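Local coordinates for polar amino acid ABC uptake transporter substrate binding protein (Streptococcus thermophilus LMG 18311, PDB 3HV1) that probably captures polar amino acids outside the cell and delivers them to an ABC transporter for uptake, at residues E108-T113 / L179-V184. Numbering follows the deposited sequence.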
ATOM      1  N   GLU A 108      -3.467  12.665  -9.291  1.00 21.10           N
ATOM      2  CA  GLU A 108      -3.432  12.088 -10.624  1.00 22.64           C
ATOM      3  C   GLU A 108      -4.093  13.073 -11.572  1.00 21.22           C
ATOM      4  O   GLU A 108      -4.741  14.019 -11.138  1.00 19.81           O
ATOM      5  CB  GLU A 108      -4.209  10.767 -10.642  1.00 23.75           C
ATOM      6  CG  GLU A 108      -5.715  10.945 -10.468  1.00 25.86           C
ATOM      7  CD  GLU A 108      -6.454   9.627 -10.413  1.00 32.22           C
ATOM      8  OE1 GLU A 108      -6.181   8.754 -11.265  1.00 32.28           O
ATOM      9  OE2 GLU A 108      -7.317   9.465  -9.527  1.00 33.76           O
ATOM     10  N   GLN A 109      -3.914  12.853 -12.867  1.00 20.02           N
ATOM     11  CA  GLN A 109      -4.525  13.724 -13.855  1.00 20.05           C
ATOM     12  C   GLN A 109      -6.022  13.463 -13.837  1.00 19.46           C
ATOM     13  O   GLN A 109      -6.452  12.305 -13.773  1.00 18.28           O
ATOM     14  CB  GLN A 109      -3.986  13.411 -15.255  1.00 22.44           C
ATOM     15  CG  GLN A 109      -2.516  13.690 -15.410  1.00 23.01           C
ATOM     16  CD  GLN A 109      -2.172  15.107 -15.014  1.00 23.53           C
ATOM     17  OE1 GLN A 109      -2.765  16.061 -15.512  1.00 26.81           O
ATOM     18  NE2 GLN A 109      -1.212  15.254 -14.116  1.00 26.09           N
ATOM     19  N   VAL A 110      -6.810  14.535 -13.857  1.00 18.22           N
ATOM     20  CA  VAL A 110      -8.260  14.408 -13.893  1.00 17.55           C
ATOM     21  C   VAL A 110      -8.759  15.154 -15.116  1.00 18.56           C
ATOM     22  O   VAL A 110      -8.138  16.128 -15.550  1.00 17.06           O
ATOM     23  CB  VAL A 110      -8.940  15.017 -12.646  1.00 16.70           C
ATOM     24  CG1 VAL A 110      -8.579  14.194 -11.405  1.00 15.85           C
ATOM     25  CG2 VAL A 110      -8.532  16.476 -12.478  1.00 16.55           C
ATOM     26  N   LEU A 111      -9.852  14.666 -15.693  1.00 19.48           N
ATOM     27  CA  LEU A 111     -10.458  15.316 -16.845  1.00 18.24           C
ATOM     28  C   LEU A 111     -11.568  16.177 -16.259  1.00 18.33           C
ATOM     29  O   LEU A 111     -12.424  15.681 -15.525  1.00 20.18           O
ATOM     30  CB  LEU A 111     -11.063  14.286 -17.804  1.00 18.02           C
ATOM     31  CG  LEU A 111     -11.966  14.884 -18.888  1.00 18.95           C
ATOM     32  CD1 LEU A 111     -11.130  15.672 -19.890  1.00 17.74           C
ATOM     33  CD2 LEU A 111     -12.738  13.778 -19.585  1.00 21.85           C
ATOM     34  N   VAL A 112     -11.554  17.463 -16.573  1.00 17.62           N
ATOM     35  CA  VAL A 112     -12.565  18.367 -16.050  1.00 18.43           C
ATOM     36  C   VAL A 112     -13.468  18.873 -17.162  1.00 18.36           C
ATOM     37  O   VAL A 112     -12.998  19.308 -18.213  1.00 16.11           O
ATOM     38  CB  VAL A 112     -11.911  19.578 -15.356  1.00 16.02           C
ATOM     39  CG1 VAL A 112     -12.979  20.538 -14.833  1.00 20.60           C
ATOM     40  CG2 VAL A 112     -11.012  19.091 -14.237  1.00 18.80           C
ATOM     41  N   THR A 113     -14.770  18.791 -16.936  1.00 15.93           N
ATOM     42  CA  THR A 113     -15.706  19.281 -17.924  1.00 17.25           C
ATOM     43  C   THR A 113     -16.827  19.944 -17.160  1.00 17.97           C
ATOM     44  O   THR A 113     -17.016  19.679 -15.971  1.00 16.07           O
ATOM     45  CB  THR A 113     -16.309  18.153 -18.790  1.00 17.92           C
ATOM     46  OG1 THR A 113     -17.117  17.303 -17.967  1.00 19.08           O
ATOM     47  CG2 THR A 113     -15.211  17.341 -19.456  1.00 16.62           C
ATOM     48  N   LEU A 179     -10.701  19.692 -19.942  1.00 19.28           N
ATOM     49  CA  LEU A 179      -9.392  20.117 -19.483  1.00 20.34           C
ATOM     50  C   LEU A 179      -8.738  18.986 -18.700  1.00 21.16           C
ATOM     51  O   LEU A 179      -9.373  18.377 -17.838  1.00 22.58           O
ATOM     52  CB  LEU A 179      -9.554  21.348 -18.581  1.00 22.02           C
ATOM     53  CG  LEU A 179      -8.374  21.799 -17.719  1.00 27.39           C
ATOM     54  CD1 LEU A 179      -7.188  22.153 -18.601  1.00 26.62           C
ATOM     55  CD2 LEU A 179      -8.796  23.000 -16.885  1.00 29.23           C
ATOM     56  N   LEU A 180      -7.474  18.703 -19.003  1.00 19.91           N
ATOM     57  CA  LEU A 180      -6.726  17.662 -18.304  1.00 20.25           C
ATOM     58  C   LEU A 180      -5.763  18.408 -17.375  1.00 19.88           C
ATOM     59  O   LEU A 180      -4.989  19.246 -17.830  1.00 19.89           O
ATOM     60  CB  LEU A 180      -5.947  16.803 -19.315  1.00 22.00           C
ATOM     61  CG  LEU A 180      -5.204  15.568 -18.795  1.00 25.90           C
ATOM     62  CD1 LEU A 180      -6.213  14.553 -18.292  1.00 26.69           C
ATOM     63  CD2 LEU A 180      -4.349  14.954 -19.909  1.00 26.04           C
ATOM     64  N   ILE A 181      -5.815  18.122 -16.078  1.00 20.22           N
ATOM     65  CA  ILE A 181      -4.958  18.812 -15.115  1.00 20.05           C
ATOM     66  C   ILE A 181      -4.828  17.977 -13.837  1.00 20.06           C
ATOM     67  O   ILE A 181      -5.622  17.071 -13.610  1.00 17.93           O
ATOM     68  CB  ILE A 181      -5.568  20.197 -14.770  1.00 21.44           C
ATOM     69  CG1 ILE A 181      -4.615  21.012 -13.900  1.00 25.64           C
ATOM     70  CG2 ILE A 181      -6.898  20.012 -14.060  1.00 20.61           C
ATOM     71  CD1 ILE A 181      -3.406  21.514 -14.633  1.00 31.80           C
ATOM     72  N   ASP A 182      -3.829  18.277 -13.009  1.00 19.06           N
ATOM     73  CA  ASP A 182      -3.643  17.534 -11.763  1.00 19.60           C
ATOM     74  C   ASP A 182      -4.854  17.692 -10.851  1.00 17.79           C
ATOM     75  O   ASP A 182      -5.396  18.783 -10.715  1.00 19.00           O
ATOM     76  CB  ASP A 182      -2.427  18.037 -10.981  1.00 21.18           C
ATOM     77  CG  ASP A 182      -1.097  17.718 -11.656  1.00 24.68           C
ATOM     78  OD1 ASP A 182      -0.217  17.169 -10.965  1.00 27.78           O
ATOM     79  OD2 ASP A 182      -0.928  18.024 -12.847  1.00 24.15           O
ATOM     80  N   ARG A 183      -5.242  16.600 -10.206  1.00 18.90           N
ATOM     81  CA  ARG A 183      -6.355  16.610  -9.270  1.00 16.98           C
ATOM     82  C   ARG A 183      -6.141  17.724  -8.242  1.00 19.15           C
ATOM     83  O   ARG A 183      -7.047  18.516  -7.997  1.00 19.80           O
ATOM     84  CB  ARG A 183      -6.433  15.269  -8.551  1.00 16.49           C
ATOM     85  CG  ARG A 183      -7.580  15.154  -7.570  1.00 19.18           C
ATOM     86  CD  ARG A 183      -7.386  13.961  -6.657  1.00 20.14           C
ATOM     87  NE  ARG A 183      -8.572  13.708  -5.847  1.00 20.86           N
ATOM     88  CZ  ARG A 183      -8.648  12.760  -4.920  1.00 22.04           C
ATOM     89  NH1 ARG A 183      -7.604  11.976  -4.681  1.00 23.15           N
ATOM     90  NH2 ARG A 183      -9.777  12.582  -4.249  1.00 23.04           N
ATOM     91  N   VAL A 184      -4.949  17.801  -7.644  1.00 18.52           N
ATOM     92  CA  VAL A 184      -4.705  18.847  -6.640  1.00 17.97           C
ATOM     93  C   VAL A 184      -5.021  20.267  -7.121  1.00 18.67           C
ATOM     94  O   VAL A 184      -5.461  21.101  -6.330  1.00 20.27           O
ATOM     95  CB  VAL A 184      -3.236  18.859  -6.091  1.00 19.99           C
ATOM     96  CG1 VAL A 184      -3.022  17.699  -5.141  1.00 18.59           C
ATOM     97  CG2 VAL A 184      -2.229  18.852  -7.241  1.00 18.63           C
TER
HETATM   98  O   HOH W   1      -1.443  18.478 -15.814  1.00 31.21           O
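Gln109 lays its side chain across the partner strand's backbone to reach Asp182, where that strand gives way to a helix. CG stands beside the backbone N (chi1 -64°) and the chain bends at chi2, which carries the amide back over the Ile181–Asp182 peptide; Gln109 OE1 lies 3.3 Å from Ile181 C. Gln109 NE2 donates to Asp182 OD2 at 3.1 Å; the acceptor lies near the amide plane, but the amide meets the carboxylate from above, the two planes being 86° apart. A water donates to both Gln109 OE1 and Asp182 OD2, closing a small ring, while Asp182 OD1 is held by Asn107 ND2. Gln109 CB also rests on Leu180 CD1, 3.9 Å away. Backbone bonds tie the two strands together as an antiparallel pair: Val110 and Ile181 bond reciprocally, with Val110 N 2.8 Å from Ile181 O, and Val112 and Leu179 do the same. This ladder lies in the second lobe of the periplasmic-binding-protein fold, which strand 105-114 enters from the hinge, and strand 199-203 pairs with its other edge. Leu179 packs on Phe164 and Ala167 of helix 164-173, and Leu179 CB faces Val112 CB at 4.4 Å. On the same face Val110 CG2 and Val112 CG2 both approach Ile181 CG2, and Ala186 of helix 183-192 covers all three residues. Val110 CG1 touches Arg183 CB at 3.7 Å. Arg183 N bonds to Glu108 O at 2.8 Å, extending the pairing into the first turn of the helix, and the straight arginine chain leads away to Val106 O and a salt bridge with Glu249.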